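Local coordinates for protein scyllo-inositol 2-dehydrogenase (NADP(+)) IolW (Bacillus subtilis subsp. subtilis, PDB 3GDO) that catalyses the reversible, strictly NADPH-dependent reduction of scyllo-inosose to scyllo-inositol, at residues H81-I86 / G105-R110; D130-K135 / P296-S301; N235-Q240 / I249-D254. One frame throughout, in Å; residues are numbered along the deposited sequence.

How the interactions relate
Interaction 1 lies in the NAD-binding Rossmann domain, across the chain's centre from interactions 2 and 3, which belong to the C-terminal alpha/beta region. Its centre lies about 32 Å from that of interaction 2 and about 36 Å from that of interaction 3. It is buried packing of two near-parallel helices through side-chain carbons, on each other and on backbone. Interaction 2, partly buried, sets a loop on helix 129-139 with one hydroxyl-to-backbone bond. Interaction 3 is buried hairpin pairing, rich in backbone bonds, and reaches the second subunit. The last two touch: Ile134 and Asp130 pack on Tyr239, Ser297 meets Lys250, and Asp130 forms a long, weak ion pair with Arg238. Helix 129-139 thus serves both.

Interaction 1 (H81-I86 / G105-R110); sequences HTMACI and GETLKR
The backbone bond from Ile86 N to Thr82 O, 2.9 Å long, ties together two residues that both lean on Leu108 of the neighbouring helix. Thr82 meets it through a methyl: its CG2 lies 4.2 Å from Leu108 CD1, the two side chains crossing at about a right angle, while its hydroxyl bonds to His78 O within its own helix. Ile86 approaches from one turn further on, its CD1 3.7 Å from Leu108 O and also close to Leu108 CB. The short helix axes come within 10.4 Å of each other and run only 13° from parallel. That direction follows from the Rossmann topology: helices 78-87 and 102-115 are the successive beta-alpha-beta connections into and out of strand 91-95, and Thr82 and Leu108 both also touch Met94 on that strand. Leu108 contributes the largest buried area, its CD2 lying 4.3 Å from Met83 CB. Met83 starts with CG trans to the backbone N (chi1 -168°), then bends at its next two torsions, which carries CE across to Thr107 CG2 at 4.0 Å. The hydroxyl of Thr107 is engaged with Glu103 O, leaving its methyl to receive the methionine.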
loop_
_atom_site.group_PDB
_atom_site.type_symbol
_atom_site.label_atom_id
_atom_site.label_comp_id
_atom_site.label_asym_id
_atom_site.label_seq_id
_atom_site.Cartn_x
_atom_site.Cartn_y
_atom_site.Cartn_z
ATOM N N HIS B 81 -15.610 33.155 11.595
ATOM C CA HIS B 81 -16.961 33.133 11.057
ATOM C C HIS B 81 -17.856 32.115 11.766
ATOM O O HIS B 81 -18.981 32.438 12.148
ATOM C CB HIS B 81 -16.916 32.860 9.557
ATOM C CG HIS B 81 -16.496 34.044 8.742
ATOM N ND1 HIS B 81 -16.625 34.087 7.370
ATOM C CD2 HIS B 81 -15.982 35.246 9.108
ATOM C CE1 HIS B 81 -16.189 35.254 6.922
ATOM N NE2 HIS B 81 -15.797 35.978 7.958
ATOM N N THR B 82 -17.347 30.903 11.949
ATOM C CA THR B 82 -18.085 29.856 12.630
ATOM C C THR B 82 -18.437 30.273 14.074
ATOM O O THR B 82 -19.582 30.105 14.500
ATOM C CB THR B 82 -17.322 28.528 12.603
ATOM O OG1 THR B 82 -16.978 28.208 11.239
ATOM C CG2 THR B 82 -18.179 27.391 13.168
ATOM N N MET B 83 -17.456 30.810 14.802
ATOM C CA MET B 83 -17.682 31.246 16.166
ATOM C C MET B 83 -18.767 32.316 16.192
ATOM O O MET B 83 -19.720 32.206 16.973
ATOM C CB MET B 83 -16.400 31.761 16.830
ATOM C CG MET B 83 -16.576 31.933 18.376
ATOM S SD MET B 83 -17.211 30.485 19.247
ATOM C CE MET B 83 -15.719 30.149 20.203
ATOM N N ALA B 84 -18.629 33.316 15.318
ATOM C CA ALA B 84 -19.601 34.386 15.168
ATOM C C ALA B 84 -20.994 33.835 14.917
ATOM O O ALA B 84 -21.974 34.339 15.467
ATOM C CB ALA B 84 -19.191 35.309 14.036
ATOM N N CYS B 85 -21.099 32.789 14.102
ATOM C CA CYS B 85 -22.418 32.206 13.845
ATOM C C CYS B 85 -22.958 31.503 15.073
ATOM O O CYS B 85 -24.161 31.604 15.388
ATOM C CB CYS B 85 -22.373 31.225 12.693
ATOM S SG CYS B 85 -22.108 32.016 11.114
ATOM N N ILE B 86 -22.072 30.774 15.747
ATOM C CA ILE B 86 -22.422 30.095 16.978
ATOM C C ILE B 86 -22.867 31.140 18.023
ATOM O O ILE B 86 -23.929 30.994 18.600
ATOM C CB ILE B 86 -21.278 29.203 17.514
ATOM C CG1 ILE B 86 -21.046 27.991 16.607
ATOM C CG2 ILE B 86 -21.603 28.658 18.922
ATOM C CD1 ILE B 86 -19.695 27.327 16.863
ATOM N N GLY B 105 -10.956 23.030 17.179
ATOM C CA GLY B 105 -12.193 22.288 17.016
ATOM C C GLY B 105 -12.982 22.056 18.307
ATOM O O GLY B 105 -14.227 22.156 18.297
ATOM N N GLU B 106 -12.286 21.716 19.406
ATOM C CA GLU B 106 -12.956 21.479 20.722
ATOM C C GLU B 106 -13.609 22.777 21.220
ATOM O O GLU B 106 -14.756 22.759 21.696
ATOM C CB GLU B 106 -12.002 20.929 21.801
ATOM C CG GLU B 106 -11.452 19.505 21.556
ATOM C CD GLU B 106 -12.400 18.360 21.979
ATOM O OE1 GLU B 106 -13.592 18.596 22.325
ATOM O OE2 GLU B 106 -11.929 17.186 21.960
ATOM N N THR B 107 -12.884 23.885 21.057
ATOM C CA THR B 107 -13.381 25.215 21.408
ATOM C C THR B 107 -14.694 25.516 20.715
ATOM O O THR B 107 -15.622 26.010 21.368
ATOM C CB THR B 107 -12.350 26.302 21.138
ATOM O OG1 THR B 107 -11.179 25.982 21.884
ATOM C CG2 THR B 107 -12.845 27.698 21.596
ATOM N N LEU B 108 -14.792 25.197 19.418
ATOM C CA LEU B 108 -16.048 25.444 18.703
ATOM C C LEU B 108 -17.119 24.540 19.218
ATOM O O LEU B 108 -18.274 24.959 19.353
ATOM C CB LEU B 108 -15.923 25.292 17.168
ATOM C CG LEU B 108 -14.908 26.186 16.456
ATOM C CD1 LEU B 108 -14.746 25.793 14.940
ATOM C CD2 LEU B 108 -15.238 27.667 16.607
ATOM N N LYS B 109 -16.757 23.287 19.488
ATOM C CA LYS B 109 -17.745 22.333 19.971
ATOM C C LYS B 109 -18.332 22.793 21.320
ATOM O O LYS B 109 -19.520 22.653 21.560
ATOM C CB LYS B 109 -17.162 20.918 20.127
ATOM C CG LYS B 109 -18.243 19.848 20.296
ATOM C CD LYS B 109 -17.629 18.481 20.554
ATOM C CE LYS B 109 -17.139 18.344 21.996
ATOM N NZ LYS B 109 -18.318 17.944 22.841
ATOM N N ARG B 110 -17.484 23.302 22.197
ATOM C CA ARG B 110 -17.950 23.664 23.539
ATOM C C ARG B 110 -18.839 24.907 23.450
ATOM O O ARG B 110 -19.899 24.945 24.067
ATOM C CB ARG B 110 -16.792 23.819 24.519
ATOM C CG ARG B 110 -16.523 22.518 25.251
ATOM C CD ARG B 110 -15.369 22.647 26.231
ATOM N NE ARG B 110 -14.074 22.455 25.581
ATOM C CZ ARG B 110 -13.246 23.437 25.210
ATOM N NH1 ARG B 110 -12.085 23.132 24.637
ATOM N NH2 ARG B 110 -13.570 24.714 25.410
#

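Interaction 2 (D130-K135 / P296-S301); sequences DFLTIK and PSVNGS
Leu132 and Val298 carry the contact on one flank of the helix, while the Phe131 ring packs on Gln185, His188 and Leu189 of helix 174-190 and the Asp130 carboxylate turns back to Phe131 N. Asp130 OD1 takes that Phe131 N at 2.7 Å through the lone pair away from OD2, in a bent bond. The contact itself is aliphatic and backbone. Leu132 CB sits 3.9 Å from Val298 CB, the two side chains crossing at about a right angle, and Leu132 CD1 reaches on to Asn299 O, a close 3.3 Å. Val298 straddles the helix surface: CG1, opposite its own backbone N (chi1 176°), lies on Leu132 CB, while CG2 comes 4.0 Å from Thr133 CA.

Residues 296-300 keep polyproline II-like backbone angles, an extended run that leaves the large mixed sheet of the C-terminal alpha/beta domain of this Gfo/Idh/MocA family member after strand 289-295 and leads toward helix 303-315. This run passes across helix 129-139, touching it at Leu132 and Thr133; the helix also packs on that sheet, with Ile134 and Thr133 on Phe248. Thr133 OG1 accepts Val298 N at 2.9 Å with a bent N-H...O angle of 136°, and it also bonds to Asn129 O one turn back, so the hydroxyl serves as donor to the helix and acceptor from the loop. Ser297 CA lies 3.2 Å from the same OG1. Ser297 OG is held by Asp274 and Asn299 ND2 by Trp271 O, which fix the loop on either side of Val298.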
loop_
_atom_site.group_PDB
_atom_site.type_symbol
_atom_site.label_atom_id
_atom_site.label_comp_id
_atom_site.label_asym_id
_atom_site.label_seq_id
_atom_site.Cartn_x
_atom_site.Cartn_y
_atom_site.Cartn_z
ATOM N N ASP B 130 -18.574 4.350 -3.841
ATOM C CA ASP B 130 -17.718 3.243 -3.417
ATOM C C ASP B 130 -17.855 2.972 -1.924
ATOM O O ASP B 130 -18.034 1.810 -1.504
ATOM C CB ASP B 130 -16.244 3.473 -3.832
ATOM C CG ASP B 130 -15.763 4.921 -3.623
ATOM O OD1 ASP B 130 -16.298 5.626 -2.726
ATOM O OD2 ASP B 130 -14.821 5.369 -4.353
ATOM N N PHE B 131 -17.780 4.035 -1.120
ATOM C CA PHE B 131 -17.907 3.886 0.317
ATOM C C PHE B 131 -19.283 3.331 0.717
ATOM O O PHE B 131 -19.379 2.485 1.593
ATOM C CB PHE B 131 -17.594 5.190 1.052
ATOM C CG PHE B 131 -17.434 5.011 2.533
ATOM C CD1 PHE B 131 -16.351 4.337 3.049
ATOM C CD2 PHE B 131 -18.368 5.524 3.415
ATOM C CE1 PHE B 131 -16.212 4.151 4.408
ATOM C CE2 PHE B 131 -18.251 5.341 4.777
ATOM C CZ PHE B 131 -17.159 4.667 5.284
ATOM N N LEU B 132 -20.328 3.762 0.035
ATOM C CA LEU B 132 -21.649 3.261 0.330
ATOM C C LEU B 132 -21.687 1.775 0.033
ATOM O O LEU B 132 -22.279 1.010 0.805
ATOM C CB LEU B 132 -22.730 4.010 -0.473
ATOM C CG LEU B 132 -23.079 5.416 0.060
ATOM C CD1 LEU B 132 -24.221 5.989 -0.772
ATOM C CD2 LEU B 132 -23.423 5.415 1.588
ATOM N N THR B 133 -21.053 1.388 -1.077
ATOM C CA THR B 133 -20.991 -0.021 -1.498
ATOM C C THR B 133 -20.326 -0.890 -0.424
ATOM O O THR B 133 -20.904 -1.898 -0.008
ATOM C CB THR B 133 -20.279 -0.140 -2.827
ATOM O OG1 THR B 133 -20.901 0.756 -3.755
ATOM C CG2 THR B 133 -20.264 -1.608 -3.359
ATOM N N ILE B 134 -19.134 -0.485 0.019
ATOM C CA ILE B 134 -18.467 -1.059 1.206
ATOM C C ILE B 134 -19.336 -1.207 2.482
ATOM O O ILE B 134 -19.369 -2.294 3.100
ATOM C CB ILE B 134 -17.158 -0.292 1.528
ATOM C CG1 ILE B 134 -16.085 -0.553 0.439
ATOM C CG2 ILE B 134 -16.628 -0.631 2.952
ATOM C CD1 ILE B 134 -15.031 0.651 0.307
ATOM N N LYS B 135 -20.000 -0.132 2.900
ATOM C CA LYS B 135 -20.938 -0.234 4.039
ATOM C C LYS B 135 -22.064 -1.258 3.781
ATOM O O LYS B 135 -22.460 -1.994 4.675
ATOM C CB LYS B 135 -21.535 1.132 4.394
ATOM C CG LYS B 135 -20.600 1.973 5.252
ATOM C CD LYS B 135 -21.192 3.338 5.597
ATOM C CE LYS B 135 -22.438 3.211 6.480
ATOM N NZ LYS B 135 -22.732 4.503 7.116
ATOM N N PRO B 296 -22.075 -4.257 -8.449
ATOM C CA PRO B 296 -22.505 -2.934 -8.936
ATOM C C PRO B 296 -22.566 -1.957 -7.756
ATOM O O PRO B 296 -23.088 -2.299 -6.706
ATOM C CB PRO B 296 -23.905 -3.203 -9.556
ATOM C CG PRO B 296 -23.951 -4.727 -9.765
ATOM C CD PRO B 296 -23.128 -5.284 -8.620
ATOM N N SER B 297 -21.967 -0.779 -7.908
ATOM C CA SER B 297 -21.851 0.167 -6.797
ATOM C C SER B 297 -23.217 0.762 -6.419
ATOM O O SER B 297 -24.013 1.053 -7.297
ATOM C CB SER B 297 -20.883 1.295 -7.177
ATOM O OG SER B 297 -19.661 0.795 -7.705
ATOM N N VAL B 298 -23.490 0.930 -5.128
ATOM C CA VAL B 298 -24.637 1.746 -4.661
ATOM C C VAL B 298 -24.425 3.163 -5.207
ATOM O O VAL B 298 -23.291 3.641 -5.215
ATOM C CB VAL B 298 -24.673 1.823 -3.127
ATOM C CG1 VAL B 298 -25.805 2.748 -2.632
ATOM C CG2 VAL B 298 -24.819 0.434 -2.528
ATOM N N ASN B 299 -25.477 3.811 -5.694
ATOM C CA ASN B 299 -25.386 5.186 -6.182
ATOM C C ASN B 299 -24.883 6.131 -5.085
ATOM O O ASN B 299 -25.259 5.989 -3.953
ATOM C CB ASN B 299 -26.737 5.668 -6.764
ATOM C CG ASN B 299 -27.041 5.040 -8.141
ATOM O OD1 ASN B 299 -26.727 3.876 -8.366
ATOM N ND2 ASN B 299 -27.636 5.810 -9.053
ATOM N N GLY B 300 -23.998 7.062 -5.420
ATOM C CA GLY B 300 -23.550 8.060 -4.442
ATOM C C GLY B 300 -24.707 9.014 -4.144
ATOM O O GLY B 300 -25.529 9.297 -5.040
ATOM N N SER B 301 -24.771 9.521 -2.915
ATOM C CA SER B 301 -25.959 10.279 -2.447
ATOM C C SER B 301 -25.605 11.427 -1.504
ATOM O O SER B 301 -25.876 11.344 -0.295
ATOM C CB SER B 301 -26.904 9.296 -1.736
ATOM O OG SER B 301 -28.119 9.918 -1.379
#

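Interaction 3 (N235-Q240 / I249-D254); sequences NGPRYQ and IKYGID
Tyr239 and Lys250 form an antiparallel hydrogen-bonded pair, Tyr239 N to Lys250 O 3.1 Å at 166° and Lys250 N to Tyr239 O 3.0 Å at 161°, and Arg238 N adds a weak bond to the same Lys250 O. With Arg238 and Tyr239 both facing Lys250, this is a classic beta bulge at the open end of hairpin 239-243/246-250. Next to it, in the non-hydrogen-bonded pair, Ile249 CD1 touches Gln240 CB at 3.7 Å, and its CG2 branch lies beside the Pro237 ring. Tyr251 lies alongside Pro237, its CZ 3.7 Å from Pro237 CD: Pro237 N stands 3.5 Å above one ring face, offset toward the rim, with Asn235 O at the ring edge. A water bridges Gly236 O and Gly252 N. Arg238, extended from CG to NE, runs past Gly252, its CD 3.2 Å from Gly252 O, and Ile253 CG1 lies over one face of its guanidinium. Lys250 NZ bonds to Tyr251 O at 2.9 Å and forms a salt bridge with Asp274.

The surface continues into the dimer: Pro237 packs on Pro237 of the second subunit, and Tyr251 OH bonds to Tyr251 OH of that subunit. With an alanine in place of Tyr251, a gap would probably open beside Pro237 N and CD, and the hydroxyl pair joining the two copies of this tyrosine across the interface would probably be lost. The chemistry thus divides: backbone bonds set the hairpin register, whereas Pro237 and Tyr251, with Gln240 and Ile249 beside them, carry it to the second subunit.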
loop_
_atom_site.group_PDB
_atom_site.type_symbol
_atom_site.label_atom_id
_atom_site.label_comp_id
_atom_site.label_asym_id
_atom_site.label_seq_id
_atom_site.Cartn_x
_atom_site.Cartn_y
_atom_site.Cartn_z
ATOM N N ASN B 235 -3.267 5.306 -11.059
ATOM C CA ASN B 235 -3.663 4.888 -9.724
ATOM C C ASN B 235 -3.801 3.381 -9.657
ATOM O O ASN B 235 -4.285 2.729 -10.593
ATOM C CB ASN B 235 -5.007 5.539 -9.304
ATOM C CG ASN B 235 -4.981 7.080 -9.364
ATOM O OD1 ASN B 235 -4.042 7.707 -8.901
ATOM N ND2 ASN B 235 -6.017 7.689 -9.977
ATOM N N GLY B 236 -3.431 2.808 -8.542
ATOM C CA GLY B 236 -3.809 1.422 -8.326
ATOM C C GLY B 236 -5.225 1.434 -7.784
ATOM O O GLY B 236 -5.919 2.432 -7.896
ATOM N N PRO B 237 -5.666 0.337 -7.179
ATOM C CA PRO B 237 -6.969 0.389 -6.526
ATOM C C PRO B 237 -7.071 1.492 -5.437
ATOM O O PRO B 237 -6.078 1.802 -4.721
ATOM C CB PRO B 237 -7.063 -0.951 -5.837
ATOM C CG PRO B 237 -5.903 -1.770 -6.294
ATOM C CD PRO B 237 -4.953 -0.933 -6.980
ATOM N N ARG B 238 -8.237 2.123 -5.386
ATOM C CA ARG B 238 -8.607 3.072 -4.311
ATOM C C ARG B 238 -8.745 2.289 -2.997
ATOM O O ARG B 238 -8.151 2.672 -1.982
ATOM C CB ARG B 238 -9.897 3.819 -4.641
ATOM C CG ARG B 238 -10.339 4.787 -3.507
ATOM C CD ARG B 238 -11.362 5.808 -3.989
ATOM N NE ARG B 238 -11.916 6.647 -2.900
ATOM C CZ ARG B 238 -11.518 7.888 -2.596
ATOM N NH1 ARG B 238 -10.495 8.470 -3.253
ATOM N NH2 ARG B 238 -12.147 8.559 -1.616
ATOM N N TYR B 239 -9.489 1.189 -3.035
ATOM C CA TYR B 239 -9.692 0.301 -1.869
ATOM C C TYR B 239 -9.164 -1.102 -2.080
ATOM O O TYR B 239 -9.434 -1.739 -3.090
ATOM C CB TYR B 239 -11.190 0.170 -1.470
ATOM C CG TYR B 239 -11.827 1.510 -1.150
ATOM C CD1 TYR B 239 -11.732 2.052 0.141
ATOM C CD2 TYR B 239 -12.449 2.255 -2.135
ATOM C CE1 TYR B 239 -12.276 3.289 0.445
ATOM C CE2 TYR B 239 -12.986 3.506 -1.843
ATOM C CZ TYR B 239 -12.884 4.017 -0.547
ATOM O OH TYR B 239 -13.403 5.264 -0.244
ATOM N N GLN B 240 -8.470 -1.592 -1.071
ATOM C CA GLN B 240 -8.154 -2.996 -0.955
ATOM C C GLN B 240 -8.463 -3.383 0.468
ATOM O O GLN B 240 -7.779 -2.936 1.445
ATOM C CB GLN B 240 -6.664 -3.273 -1.271
ATOM C CG GLN B 240 -6.229 -2.833 -2.676
ATOM C CD GLN B 240 -4.707 -2.882 -2.899
ATOM O OE1 GLN B 240 -4.104 -3.945 -2.955
ATOM N NE2 GLN B 240 -4.097 -1.708 -3.058
ATOM N N ILE B 249 -11.720 -5.341 -3.792
ATOM C CA ILE B 249 -10.689 -4.505 -4.452
ATOM C C ILE B 249 -11.387 -3.647 -5.458
ATOM O O ILE B 249 -12.127 -4.171 -6.299
ATOM C CB ILE B 249 -9.630 -5.289 -5.230
ATOM C CG1 ILE B 249 -8.972 -6.421 -4.401
ATOM C CG2 ILE B 249 -8.604 -4.308 -5.871
ATOM C CD1 ILE B 249 -8.265 -5.987 -3.217
ATOM N N LYS B 250 -11.188 -2.333 -5.389
ATOM C CA LYS B 250 -11.923 -1.445 -6.289
ATOM C C LYS B 250 -11.106 -0.249 -6.736
ATOM O O LYS B 250 -10.400 0.372 -5.908
ATOM C CB LYS B 250 -13.222 -0.965 -5.607
ATOM C CG LYS B 250 -14.087 -0.094 -6.540
ATOM C CD LYS B 250 -15.451 0.307 -5.887
ATOM C CE LYS B 250 -16.324 1.094 -6.873
ATOM N NZ LYS B 250 -15.536 2.194 -7.654
ATOM N N TYR B 251 -11.235 0.089 -8.017
ATOM C CA TYR B 251 -10.642 1.300 -8.596
ATOM C C TYR B 251 -11.684 2.428 -8.755
ATOM O O TYR B 251 -12.879 2.184 -8.775
ATOM C CB TYR B 251 -10.056 1.019 -9.984
ATOM C CG TYR B 251 -8.871 0.062 -10.054
ATOM C CD1 TYR B 251 -7.605 0.538 -10.434
ATOM C CD2 TYR B 251 -9.020 -1.290 -9.747
ATOM C CE1 TYR B 251 -6.490 -0.301 -10.514
ATOM C CE2 TYR B 251 -7.906 -2.182 -9.834
ATOM C CZ TYR B 251 -6.648 -1.660 -10.225
ATOM O OH TYR B 251 -5.567 -2.472 -10.337
ATOM N N GLY B 252 -11.211 3.654 -8.912
ATOM C CA GLY B 252 -12.074 4.731 -9.422
ATOM C C GLY B 252 -12.440 5.673 -8.271
ATOM O O GLY B 252 -12.092 5.432 -7.096
ATOM N N ILE B 253 -13.136 6.739 -8.631
ATOM C CA ILE B 253 -13.548 7.761 -7.688
ATOM C C ILE B 253 -15.009 8.122 -8.002
ATOM O O ILE B 253 -15.463 7.991 -9.151
ATOM C CB ILE B 253 -12.577 8.964 -7.798
ATOM C CG1 ILE B 253 -12.449 9.710 -6.446
ATOM C CG2 ILE B 253 -12.883 9.835 -9.066
ATOM C CD1 ILE B 253 -11.995 11.157 -6.567
ATOM N N ASP B 254 -15.750 8.514 -6.966
ATOM C CA ASP B 254 -17.159 8.935 -7.075
ATOM C C ASP B 254 -17.327 10.050 -8.110
ATOM O O ASP B 254 -16.522 10.979 -8.148
ATOM C CB ASP B 254 -17.677 9.345 -5.683
ATOM C CG ASP B 254 -19.113 9.841 -5.702
ATOM O OD1 ASP B 254 -20.030 9.090 -5.271
ATOM O OD2 ASP B 254 -19.296 10.995 -6.137
HETATM O O HOH W 1 -8.141 3.740 -8.562
#